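PDB 3T61: gluconokinase from Sinorhizobium meliloti, which probably phosphorylates D-gluconate with ATP, giving 6-phospho-D-gluconate and ADP, as a member of the GntK/GntV family of gluconokinases. Local coordinates for residues 21-26 against 115-120; 94-99 against 146-151; 158-163 against 171-176. One frame throughout, in Å; residues are numbered along the deposited sequence.

Contact 1: residues 21-26 against 115-120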
ATOM      1  N   ILE A  21      15.868  15.728  -3.026  1.00 34.95           N
ATOM      2  CA  ILE A  21      16.563  14.549  -2.519  1.00 32.95           C
ATOM      3  C   ILE A  21      15.666  13.311  -2.479  1.00 30.76           C
ATOM      4  O   ILE A  21      14.557  13.363  -1.951  1.00 28.04           O
ATOM      5  CB  ILE A  21      17.052  14.756  -1.056  1.00 34.42           C
ATOM      6  CG1 ILE A  21      17.810  16.073  -0.910  1.00 35.99           C
ATOM      7  CG2 ILE A  21      17.911  13.574  -0.626  1.00 32.70           C
ATOM      8  CD1 ILE A  21      19.047  16.152  -1.740  1.00 38.95           C
ATOM      9  N   VAL A  22      16.149  12.202  -3.030  1.00 28.38           N
ATOM     10  CA  VAL A  22      15.404  10.956  -2.963  1.00 26.87           C
ATOM     11  C   VAL A  22      16.136  10.024  -1.987  1.00 27.27           C
ATOM     12  O   VAL A  22      17.333   9.774  -2.151  1.00 27.36           O
ATOM     13  CB  VAL A  22      15.330  10.235  -4.323  1.00 26.91           C
ATOM     14  CG1 VAL A  22      14.736   8.828  -4.123  1.00 26.80           C
ATOM     15  CG2 VAL A  22      14.469  11.027  -5.311  1.00 28.87           C
ATOM     16  N   VAL A  23      15.442   9.536  -0.960  1.00 24.77           N
ATOM     17  CA  VAL A  23      16.056   8.592  -0.024  1.00 23.20           C
ATOM     18  C   VAL A  23      15.560   7.234  -0.510  1.00 23.39           C
ATOM     19  O   VAL A  23      14.368   6.945  -0.440  1.00 24.30           O
ATOM     20  CB  VAL A  23      15.608   8.845   1.442  1.00 24.27           C
ATOM     21  CG1 VAL A  23      16.376   7.914   2.401  1.00 21.35           C
ATOM     22  CG2 VAL A  23      15.863  10.305   1.818  1.00 23.65           C
HETATM   23  N   MSE A  24      16.483   6.424  -1.030  1.00 22.24           N
HETATM   24  CA  MSE A  24      16.170   5.113  -1.587  1.00 21.88           C
HETATM   25  C   MSE A  24      16.674   3.945  -0.742  1.00 23.84           C
HETATM   26  O   MSE A  24      17.274   4.135   0.314  1.00 22.49           O
HETATM   27  CB  MSE A  24      16.756   4.999  -3.001  1.00 22.41           C
HETATM   28  CG  MSE A  24      18.282   4.993  -2.998  1.00 22.08           C
HETATM   29 SE   MSE A  24      19.046   4.757  -4.721  1.00 33.05          SE
HETATM   30  CE  MSE A  24      18.718   2.865  -4.844  1.00 21.40           C
ATOM     31  N   GLY A  25      16.430   2.733  -1.232  1.00 22.84           N
ATOM     32  CA  GLY A  25      16.832   1.543  -0.509  1.00 25.08           C
ATOM     33  C   GLY A  25      15.639   0.603  -0.428  1.00 26.01           C
ATOM     34  O   GLY A  25      14.496   1.054  -0.588  1.00 22.21           O
ATOM     35  N   VAL A  26      15.893  -0.685  -0.181  1.00 24.57           N
ATOM     36  CA  VAL A  26      14.824  -1.685  -0.110  1.00 24.61           C
ATOM     37  C   VAL A  26      13.823  -1.409   0.998  1.00 26.70           C
ATOM     38  O   VAL A  26      14.075  -0.602   1.897  1.00 25.20           O
ATOM     39  CB  VAL A  26      15.368  -3.133   0.091  1.00 24.57           C
ATOM     40  CG1 VAL A  26      16.273  -3.523  -1.076  1.00 24.19           C
ATOM     41  CG2 VAL A  26      16.109  -3.240   1.429  1.00 21.99           C
ATOM     42  N   VAL A 115      20.096   9.386  -1.594  1.00 30.55           N
ATOM     43  CA  VAL A 115      20.682   8.903  -0.341  1.00 30.47           C
ATOM     44  C   VAL A 115      20.308   7.399  -0.330  1.00 29.89           C
ATOM     45  O   VAL A 115      19.134   7.037  -0.218  1.00 29.38           O
ATOM     46  CB  VAL A 115      20.085   9.651   0.887  1.00 30.13           C
ATOM     47  CG1 VAL A 115      20.503   8.979   2.185  1.00 28.73           C
ATOM     48  CG2 VAL A 115      20.567  11.106   0.896  1.00 28.37           C
ATOM     49  N   PHE A 116      21.315   6.543  -0.508  1.00 28.97           N
ATOM     50  CA  PHE A 116      21.139   5.089  -0.556  1.00 27.64           C
ATOM     51  C   PHE A 116      21.351   4.410   0.803  1.00 28.76           C
ATOM     52  O   PHE A 116      22.479   4.280   1.275  1.00 27.48           O
ATOM     53  CB  PHE A 116      22.100   4.501  -1.603  1.00 27.14           C
ATOM     54  CG  PHE A 116      22.126   2.985  -1.654  1.00 25.37           C
ATOM     55  CD1 PHE A 116      20.943   2.247  -1.583  1.00 25.33           C
ATOM     56  CD2 PHE A 116      23.340   2.301  -1.801  1.00 24.15           C
ATOM     57  CE1 PHE A 116      20.961   0.851  -1.665  1.00 26.27           C
ATOM     58  CE2 PHE A 116      23.374   0.900  -1.885  1.00 24.29           C
ATOM     59  CZ  PHE A 116      22.182   0.169  -1.815  1.00 24.88           C
ATOM     60  N   LEU A 117      20.252   3.996   1.431  1.00 28.00           N
ATOM     61  CA  LEU A 117      20.309   3.310   2.719  1.00 26.40           C
ATOM     62  C   LEU A 117      20.491   1.835   2.396  1.00 25.62           C
ATOM     63  O   LEU A 117      19.698   1.272   1.656  1.00 24.37           O
ATOM     64  CB  LEU A 117      19.007   3.510   3.489  1.00 23.64           C
ATOM     65  CG  LEU A 117      18.615   4.953   3.794  1.00 26.57           C
ATOM     66  CD1 LEU A 117      17.263   4.958   4.485  1.00 22.68           C
ATOM     67  CD2 LEU A 117      19.702   5.642   4.653  1.00 24.65           C
ATOM     68  N   HIS A 118      21.518   1.210   2.963  1.00 25.07           N
ATOM     69  CA  HIS A 118      21.787  -0.187   2.662  1.00 27.91           C
ATOM     70  C   HIS A 118      22.337  -1.026   3.830  1.00 29.55           C
ATOM     71  O   HIS A 118      22.969  -0.520   4.771  1.00 26.44           O
ATOM     72  CB  HIS A 118      22.768  -0.255   1.494  1.00 26.76           C
ATOM     73  CG  HIS A 118      24.127   0.268   1.836  1.00 27.07           C
ATOM     74  ND1 HIS A 118      25.174  -0.558   2.187  1.00 27.54           N
ATOM     75  CD2 HIS A 118      24.589   1.536   1.968  1.00 26.89           C
ATOM     76  CE1 HIS A 118      26.220   0.178   2.520  1.00 29.73           C
ATOM     77  NE2 HIS A 118      25.893   1.453   2.398  1.00 29.37           N
ATOM     78  N   GLY A 119      22.094  -2.327   3.730  1.00 29.92           N
ATOM     79  CA  GLY A 119      22.551  -3.265   4.734  1.00 32.59           C
ATOM     80  C   GLY A 119      22.298  -4.645   4.174  1.00 32.83           C
ATOM     81  O   GLY A 119      21.608  -4.779   3.161  1.00 30.28           O
ATOM     82  N   SER A 120      22.856  -5.663   4.816  1.00 31.45           N
ATOM     83  CA  SER A 120      22.671  -7.038   4.369  1.00 33.30           C
ATOM     84  C   SER A 120      21.289  -7.497   4.785  1.00 31.48           C
ATOM     85  O   SER A 120      20.654  -6.882   5.636  1.00 29.41           O
ATOM     86  CB  SER A 120      23.711  -7.955   5.018  1.00 32.02           C
ATOM     87  OG  SER A 120      23.524  -7.972   6.427  1.00 34.08           O
TER
HETATM   88  O   HOH W   1      18.739  -1.073   0.379  1.00 22.52           O
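Met-24 holds CG between its backbone N and carbonyl carbon (chi1 67°), while Phe-116 sets CG anti to its own N. Both side chains rise from the same face of the sheet, and these torsions turn them toward each other. Met-24 CG packs over the backbone of Phe-116, and the bend at chi3 brings CE to 4.0 Å from Phe-116 CD1. The selenium of this selenomethionine lies obliquely to the ring, a Met-aromatic contact. On the opposite face, Val-23 CG1 meets Leu-117 CD1 at 3.7 Å, and Ile-21 CG2 touches Val-115 CG2.

The backbones pair as parallel strands. Val-115 N donates to Val-22 O and Met-24 N to Val-115 O. Leu-117 N donates to Met-24 O in the longest of the three, at 3.2 Å. Past Gly-25 the chains separate, and a water bridges Val-26 N and Leu-117 O. Gly-25 lies close against Leu-117 O, and a side chain there would clash. It opens a probable P-loop, as expected of an ATP-binding kinase.

Strand 21-24 lies between strands 90-92 and 113-118. Helix 166-187 covers the Val-115 and Leu-117 face, and Pro-151 packs on Met-24 and Phe-116.

Contact 2: residues 94-99 against 146-151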
ATOM      1  N   SER A  94      12.045   3.705  -3.021  1.00 25.32           N
ATOM      2  CA  SER A  94      12.994   2.601  -3.137  1.00 24.69           C
ATOM      3  C   SER A  94      13.953   2.744  -4.321  1.00 24.79           C
ATOM      4  O   SER A  94      15.144   2.445  -4.186  1.00 24.39           O
ATOM      5  CB  SER A  94      12.240   1.268  -3.205  1.00 21.90           C
ATOM      6  OG  SER A  94      11.180   1.316  -4.129  1.00 28.43           O
ATOM      7  N   ALA A  95      13.434   3.178  -5.473  1.00 24.29           N
ATOM      8  CA  ALA A  95      14.241   3.410  -6.680  1.00 24.13           C
ATOM      9  C   ALA A  95      15.290   2.334  -6.934  1.00 25.89           C
ATOM     10  O   ALA A  95      16.458   2.635  -7.217  1.00 21.87           O
ATOM     11  CB  ALA A  95      14.919   4.773  -6.571  1.00 24.36           C
ATOM     12  N   LEU A  96      14.847   1.083  -6.873  1.00 26.04           N
ATOM     13  CA  LEU A  96      15.719  -0.064  -7.024  1.00 28.58           C
ATOM     14  C   LEU A  96      16.549  -0.225  -8.290  1.00 30.41           C
ATOM     15  O   LEU A  96      17.729  -0.560  -8.204  1.00 30.00           O
ATOM     16  CB  LEU A  96      14.906  -1.339  -6.761  1.00 29.50           C
ATOM     17  CG  LEU A  96      14.234  -1.407  -5.380  1.00 29.32           C
ATOM     18  CD1 LEU A  96      13.699  -2.797  -5.169  1.00 29.23           C
ATOM     19  CD2 LEU A  96      15.232  -1.061  -4.272  1.00 29.01           C
ATOM     20  N   LYS A  97      15.957  -0.005  -9.461  1.00 31.08           N
ATOM     21  CA  LYS A  97      16.705  -0.168 -10.705  1.00 32.39           C
ATOM     22  C   LYS A  97      17.321   1.120 -11.233  1.00 33.19           C
ATOM     23  O   LYS A  97      16.902   2.222 -10.875  1.00 32.35           O
ATOM     24  CB  LYS A  97      15.810  -0.781 -11.785  1.00 32.94           C
ATOM     25  CG  LYS A  97      15.307  -2.178 -11.428  1.00 33.77           C
ATOM     26  CD  LYS A  97      14.436  -2.753 -12.528  1.00 33.67           C
ATOM     27  CE  LYS A  97      13.915  -4.123 -12.144  1.00 34.55           C
ATOM     28  NZ  LYS A  97      13.244  -4.777 -13.289  1.00 35.38           N
ATOM     29  N   ARG A  98      18.336   0.954 -12.077  1.00 34.21           N
ATOM     30  CA  ARG A  98      19.029   2.068 -12.708  1.00 35.13           C
ATOM     31  C   ARG A  98      18.038   2.829 -13.598  1.00 33.40           C
ATOM     32  O   ARG A  98      18.053   4.062 -13.652  1.00 32.94           O
ATOM     33  CB  ARG A  98      20.204   1.536 -13.547  1.00 38.89           C
ATOM     34  CG  ARG A  98      20.796   2.562 -14.507  1.00 45.21           C
ATOM     35  CD  ARG A  98      21.282   3.787 -13.761  1.00 48.79           C
ATOM     36  NE  ARG A  98      22.672   3.645 -13.353  1.00 54.66           N
ATOM     37  CZ  ARG A  98      23.707   3.909 -14.142  1.00 56.64           C
ATOM     38  NH1 ARG A  98      23.502   4.336 -15.384  1.00 57.83           N
ATOM     39  NH2 ARG A  98      24.947   3.737 -13.696  1.00 55.67           N
ATOM     40  N   SER A  99      17.181   2.081 -14.291  1.00 32.02           N
ATOM     41  CA  SER A  99      16.157   2.664 -15.161  1.00 34.11           C
ATOM     42  C   SER A  99      15.366   3.698 -14.375  1.00 32.33           C
ATOM     43  O   SER A  99      15.212   4.838 -14.795  1.00 31.89           O
ATOM     44  CB  SER A  99      15.153   1.603 -15.628  1.00 34.83           C
ATOM     45  OG  SER A  99      15.788   0.402 -15.993  1.00 45.59           O
ATOM     46  N   GLU A 146      17.309  -8.834  -4.528  1.00 36.74           N
ATOM     47  CA  GLU A 146      17.693  -9.333  -5.846  1.00 39.19           C
ATOM     48  C   GLU A 146      17.366  -8.271  -6.893  1.00 38.68           C
ATOM     49  O   GLU A 146      18.066  -8.127  -7.885  1.00 38.69           O
ATOM     50  CB  GLU A 146      16.936 -10.621  -6.184  1.00 41.62           C
ATOM     51  CG  GLU A 146      17.111 -11.733  -5.170  1.00 47.18           C
ATOM     52  CD  GLU A 146      16.326 -12.991  -5.526  1.00 50.21           C
ATOM     53  OE1 GLU A 146      15.108 -12.892  -5.801  1.00 51.10           O
ATOM     54  OE2 GLU A 146      16.932 -14.082  -5.520  1.00 52.40           O
ATOM     55  N   THR A 147      16.299  -7.520  -6.659  1.00 39.08           N
ATOM     56  CA  THR A 147      15.888  -6.483  -7.597  1.00 39.48           C
ATOM     57  C   THR A 147      16.780  -5.244  -7.506  1.00 39.00           C
ATOM     58  O   THR A 147      16.984  -4.546  -8.501  1.00 38.42           O
ATOM     59  CB  THR A 147      14.414  -6.085  -7.354  1.00 39.45           C
ATOM     60  OG1 THR A 147      13.587  -7.248  -7.494  1.00 39.61           O
ATOM     61  CG2 THR A 147      13.966  -5.025  -8.349  1.00 38.40           C
ATOM     62  N   LEU A 148      17.323  -4.986  -6.319  1.00 37.92           N
ATOM     63  CA  LEU A 148      18.190  -3.828  -6.112  1.00 37.80           C
ATOM     64  C   LEU A 148      19.442  -3.830  -6.986  1.00 38.00           C
ATOM     65  O   LEU A 148      20.212  -4.795  -7.008  1.00 38.87           O
ATOM     66  CB  LEU A 148      18.627  -3.723  -4.643  1.00 35.31           C
ATOM     67  CG  LEU A 148      19.688  -2.644  -4.351  1.00 34.50           C
ATOM     68  CD1 LEU A 148      19.106  -1.257  -4.552  1.00 32.28           C
ATOM     69  CD2 LEU A 148      20.202  -2.787  -2.936  1.00 33.11           C
ATOM     70  N   GLU A 149      19.624  -2.739  -7.712  1.00 36.92           N
ATOM     71  CA  GLU A 149      20.791  -2.556  -8.553  1.00 37.37           C
ATOM     72  C   GLU A 149      21.556  -1.452  -7.837  1.00 37.23           C
ATOM     73  O   GLU A 149      21.108  -0.302  -7.804  1.00 33.96           O
ATOM     74  CB  GLU A 149      20.375  -2.112  -9.953  1.00 37.71           C
ATOM     75  CG  GLU A 149      19.846  -3.246 -10.810  1.00 38.72           C
ATOM     76  CD  GLU A 149      19.058  -2.759 -12.010  1.00 38.66           C
ATOM     77  OE1 GLU A 149      19.421  -1.720 -12.596  1.00 37.43           O
ATOM     78  OE2 GLU A 149      18.076  -3.428 -12.371  1.00 39.94           O
ATOM     79  N   ASP A 150      22.694  -1.817  -7.245  1.00 36.92           N
ATOM     80  CA  ASP A 150      23.515  -0.877  -6.488  1.00 36.84           C
ATOM     81  C   ASP A 150      23.768   0.439  -7.212  1.00 35.50           C
ATOM     82  O   ASP A 150      24.331   0.463  -8.307  1.00 34.83           O
ATOM     83  CB  ASP A 150      24.851  -1.518  -6.110  1.00 39.74           C
ATOM     84  CG  ASP A 150      25.547  -0.773  -4.988  1.00 42.10           C
ATOM     85  OD1 ASP A 150      25.837   0.429  -5.157  1.00 39.61           O
ATOM     86  OD2 ASP A 150      25.794  -1.388  -3.931  1.00 47.02           O
ATOM     87  N   PRO A 151      23.357   1.559  -6.596  1.00 34.79           N
ATOM     88  CA  PRO A 151      23.527   2.896  -7.176  1.00 34.76           C
ATOM     89  C   PRO A 151      24.902   3.528  -7.002  1.00 34.68           C
ATOM     90  O   PRO A 151      25.222   4.503  -7.672  1.00 35.30           O
ATOM     91  CB  PRO A 151      22.454   3.704  -6.471  1.00 32.66           C
ATOM     92  CG  PRO A 151      22.509   3.121  -5.079  1.00 34.57           C
ATOM     93  CD  PRO A 151      22.578   1.625  -5.345  1.00 33.17           C
TER
HETATM   94  O   HOH W   2      17.728  -0.992 -14.839  1.00 44.37           O
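Two hydrogen bonds join Glu-149 to the turn of Leu-96 and Arg-98. Glu-149 N donates to Leu-96 O at 2.9 Å. The Glu-149 carboxylate then reaches back to the start of helix 98-106. Its OE1 accepts from Arg-98 N at 2.9 Å, an almost straight bond (173°) that arrives from above the carboxylate plane. A water also donates to OE1 and bonds to Ser-99 OG, so two donors grip this oxygen. The positive end of the helix dipole would probably favour the charged carboxylate here.

The charged ends of the basic side chains turn to other partners. Lys-97 passes its methylenes obliquely across the carboxylate, CG being 3.2 Å from Glu-149 OE2. Its extended chain carries NZ on to a salt bridge with Asp-69. Arg-98 NE pairs with Glu-154.

The apolar contacts centre on Leu-96. CG lies anti to the carbonyl carbon (chi1 -58°), which turns the branched end to 146-151. CD1 then meets Thr-147 CG2, and CD2 meets Leu-148 CD1, each at 3.9 Å. Both partners cross Leu-96 at about a right angle. Thr-147 CG2 also touches Lys-97 CE.

The contact joins the loop before helix 98-106 to the end of helix 138-147 and the loop that follows it. Leu-96 lies near the probable P-loop without touching it. Leu-148 packs on Phe-116 of strand 113-118, and Ala-95 on Met-24 of strand 21-24.

Contact 3: residues 158-163 against 171-176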
ATOM      1  N   VAL A 158      24.813   9.443  -2.277  1.00 33.35           N
ATOM      2  CA  VAL A 158      25.434   9.261  -0.975  1.00 31.99           C
ATOM      3  C   VAL A 158      24.915   7.937  -0.401  1.00 32.95           C
ATOM      4  O   VAL A 158      23.699   7.734  -0.274  1.00 31.42           O
ATOM      5  CB  VAL A 158      25.060  10.412  -0.018  1.00 31.43           C
ATOM      6  CG1 VAL A 158      25.741  10.235   1.331  1.00 30.35           C
ATOM      7  CG2 VAL A 158      25.451  11.735  -0.636  1.00 32.89           C
ATOM      8  N   ALA A 159      25.835   7.029  -0.080  1.00 31.46           N
ATOM      9  CA  ALA A 159      25.467   5.729   0.471  1.00 31.97           C
ATOM     10  C   ALA A 159      25.719   5.715   1.966  1.00 31.98           C
ATOM     11  O   ALA A 159      26.748   6.214   2.432  1.00 33.78           O
ATOM     12  CB  ALA A 159      26.269   4.612  -0.210  1.00 28.23           C
ATOM     13  N   VAL A 160      24.775   5.158   2.720  1.00 29.58           N
ATOM     14  CA  VAL A 160      24.914   5.087   4.173  1.00 28.86           C
ATOM     15  C   VAL A 160      24.467   3.716   4.664  1.00 28.19           C
ATOM     16  O   VAL A 160      23.370   3.265   4.330  1.00 25.32           O
ATOM     17  CB  VAL A 160      24.066   6.161   4.875  1.00 28.63           C
ATOM     18  CG1 VAL A 160      24.355   6.148   6.379  1.00 29.43           C
ATOM     19  CG2 VAL A 160      24.364   7.528   4.285  1.00 26.89           C
ATOM     20  N   ASP A 161      25.324   3.054   5.444  1.00 25.52           N
ATOM     21  CA  ASP A 161      25.005   1.730   5.976  1.00 25.34           C
ATOM     22  C   ASP A 161      24.050   1.927   7.147  1.00 24.47           C
ATOM     23  O   ASP A 161      24.178   2.882   7.897  1.00 23.86           O
ATOM     24  CB  ASP A 161      26.281   1.018   6.443  1.00 24.99           C
ATOM     25  CG  ASP A 161      26.098  -0.479   6.564  1.00 22.13           C
ATOM     26  OD1 ASP A 161      25.398  -0.925   7.493  1.00 22.84           O
ATOM     27  OD2 ASP A 161      26.642  -1.213   5.716  1.00 22.76           O
ATOM     28  N   VAL A 162      23.089   1.026   7.307  1.00 25.99           N
ATOM     29  CA  VAL A 162      22.103   1.173   8.375  1.00 27.07           C
ATOM     30  C   VAL A 162      22.428   0.498   9.711  1.00 27.93           C
ATOM     31  O   VAL A 162      21.684   0.656  10.683  1.00 25.72           O
ATOM     32  CB  VAL A 162      20.714   0.679   7.899  1.00 25.89           C
ATOM     33  CG1 VAL A 162      20.298   1.438   6.659  1.00 25.45           C
ATOM     34  CG2 VAL A 162      20.759  -0.807   7.636  1.00 24.09           C
ATOM     35  N   ALA A 163      23.538  -0.234   9.771  1.00 29.12           N
ATOM     36  CA  ALA A 163      23.916  -0.925  11.002  1.00 30.05           C
ATOM     37  C   ALA A 163      24.526   0.037  12.020  1.00 30.14           C
ATOM     38  O   ALA A 163      25.585  -0.228  12.577  1.00 31.38           O
ATOM     39  CB  ALA A 163      24.888  -2.054  10.689  1.00 28.72           C
ATOM     40  N   ARG A 171      23.066  12.162  10.232  1.00 32.61           N
ATOM     41  CA  ARG A 171      24.211  13.070  10.237  1.00 33.33           C
ATOM     42  C   ARG A 171      25.110  12.756   9.051  1.00 32.53           C
ATOM     43  O   ARG A 171      25.589  13.667   8.375  1.00 33.40           O
ATOM     44  CB  ARG A 171      25.010  12.938  11.539  1.00 34.70           C
ATOM     45  CG  ARG A 171      26.263  13.809  11.588  1.00 37.04           C
ATOM     46  CD  ARG A 171      27.111  13.501  12.823  1.00 38.16           C
ATOM     47  NE  ARG A 171      27.481  12.089  12.886  1.00 37.79           N
ATOM     48  CZ  ARG A 171      28.401  11.510  12.119  1.00 37.56           C
ATOM     49  NH1 ARG A 171      29.067  12.221  11.221  1.00 35.89           N
ATOM     50  NH2 ARG A 171      28.633  10.206  12.234  1.00 36.23           N
ATOM     51  N   GLU A 172      25.329  11.469   8.787  1.00 30.64           N
ATOM     52  CA  GLU A 172      26.173  11.068   7.664  1.00 30.82           C
ATOM     53  C   GLU A 172      25.542  11.374   6.303  1.00 30.58           C
ATOM     54  O   GLU A 172      26.234  11.780   5.365  1.00 31.46           O
ATOM     55  CB  GLU A 172      26.518   9.577   7.764  1.00 29.41           C
ATOM     56  CG  GLU A 172      27.454   9.253   8.923  1.00 29.24           C
ATOM     57  CD  GLU A 172      27.433   7.794   9.310  1.00 26.31           C
ATOM     58  OE1 GLU A 172      27.467   6.941   8.406  1.00 26.51           O
ATOM     59  OE2 GLU A 172      27.395   7.501  10.528  1.00 28.16           O
ATOM     60  N   ALA A 173      24.234  11.176   6.184  1.00 30.49           N
ATOM     61  CA  ALA A 173      23.549  11.451   4.920  1.00 28.79           C
ATOM     62  C   ALA A 173      23.659  12.949   4.616  1.00 27.01           C
ATOM     63  O   ALA A 173      23.930  13.342   3.488  1.00 25.45           O
ATOM     64  CB  ALA A 173      22.082  11.031   5.015  1.00 26.27           C
ATOM     65  N   LEU A 174      23.468  13.770   5.643  1.00 28.01           N
ATOM     66  CA  LEU A 174      23.540  15.213   5.504  1.00 29.66           C
ATOM     67  C   LEU A 174      24.954  15.671   5.164  1.00 31.98           C
ATOM     68  O   LEU A 174      25.139  16.601   4.372  1.00 33.07           O
ATOM     69  CB  LEU A 174      23.038  15.884   6.789  1.00 30.13           C
ATOM     70  CG  LEU A 174      21.518  15.805   7.014  1.00 32.44           C
ATOM     71  CD1 LEU A 174      21.137  16.392   8.379  1.00 32.12           C
ATOM     72  CD2 LEU A 174      20.806  16.566   5.894  1.00 31.90           C
ATOM     73  N   ALA A 175      25.956  15.015   5.745  1.00 33.41           N
ATOM     74  CA  ALA A 175      27.339  15.379   5.460  1.00 34.02           C
ATOM     75  C   ALA A 175      27.630  15.026   4.006  1.00 33.12           C
ATOM     76  O   ALA A 175      28.298  15.779   3.300  1.00 34.31           O
ATOM     77  CB  ALA A 175      28.304  14.634   6.397  1.00 31.96           C
ATOM     78  N   GLY A 176      27.135  13.878   3.561  1.00 32.11           N
ATOM     79  CA  GLY A 176      27.344  13.482   2.179  1.00 33.60           C
ATOM     80  C   GLY A 176      26.665  14.473   1.236  1.00 35.87           C
ATOM     81  O   GLY A 176      27.203  14.822   0.175  1.00 36.61           O
TER
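Val-158 and Val-160 point from the strand toward the helix and carry the contact. Val-158 straddles Gly-176 with its two methyls. CG2 lies 3.5 Å from Gly-176 C, and CG1 lies 3.7 Å from Gly-176 CA. CG1 also approaches Ala-173 O, at 4.2 Å. The absence of a side chain at Gly-176 allows this close approach, since a CB there would run into Val-158 CG1. An alanine in place of Val-158 is likely to leave a gap over Gly-176, because both methyls that rest on the helix backbone would be gone.

Val-160 sends its two methyls to different residues. CG2, anti to the carbonyl carbon, lies over the backbone of Ala-173 and is 4.2 Å from Ala-173 CB. CG1, anti to the backbone N (chi1 -174°), reaches toward Glu-172 and meets OE1 at 3.8 Å. This is van der Waals contact between a methyl and a carboxylate oxygen.

Around these groups lies a polar shell. The extended Glu-172 chain runs obliquely past Val-160. Its OE2 forms a salt bridge with Arg-171 NH2 at 3.4 Å and a weak hydrogen bond with Gln-164. Arg-171 NH2 is shared with Glu-168. Gly-176 N donates to Glu-172 O, an ordinary helical bond. At the end of the strand, Asp-161 OD1 accepts from Ala-163 N through its anti lone pair, at 3.0 Å. This is an Asx turn, at the strand's exit.

The 171-176 segment runs nearly antiparallel to strand 158-161 (164°), the axes coming within 8.2 Å. A helix thus packs on an edge strand of the parallel sheet of this alpha/beta kinase. Strand 157-161 is the outermost strand on its side of the sheet within this chain, next to 113-118. Helix 166-187 follows it and folds back over the sheet. Ala-173 also packs on Val-115 and on Ile-38 of helix 31-42.

From the N terminus, strand 21-24 comes first and pairs with strand 113-118, so contact 1 closes a loop of 88 residues. Contact 2 opens within that loop, at 94-99, and closes beyond it, at 146-151. The two therefore cross along the chain. They also touch in space: Gly-25 N probably bonds to Ser-94 O. Contact 3 comes last and closes a short strand-to-helix connection of seven residues. It touches contact 1 through probable bonds between the backbones of Phe-116, Val-158 and Val-160, but does not touch contact 2. Together they tie the central strands to the sheet's last strand, the C-terminal helix and the loops bordering helices 98-106 and 138-147.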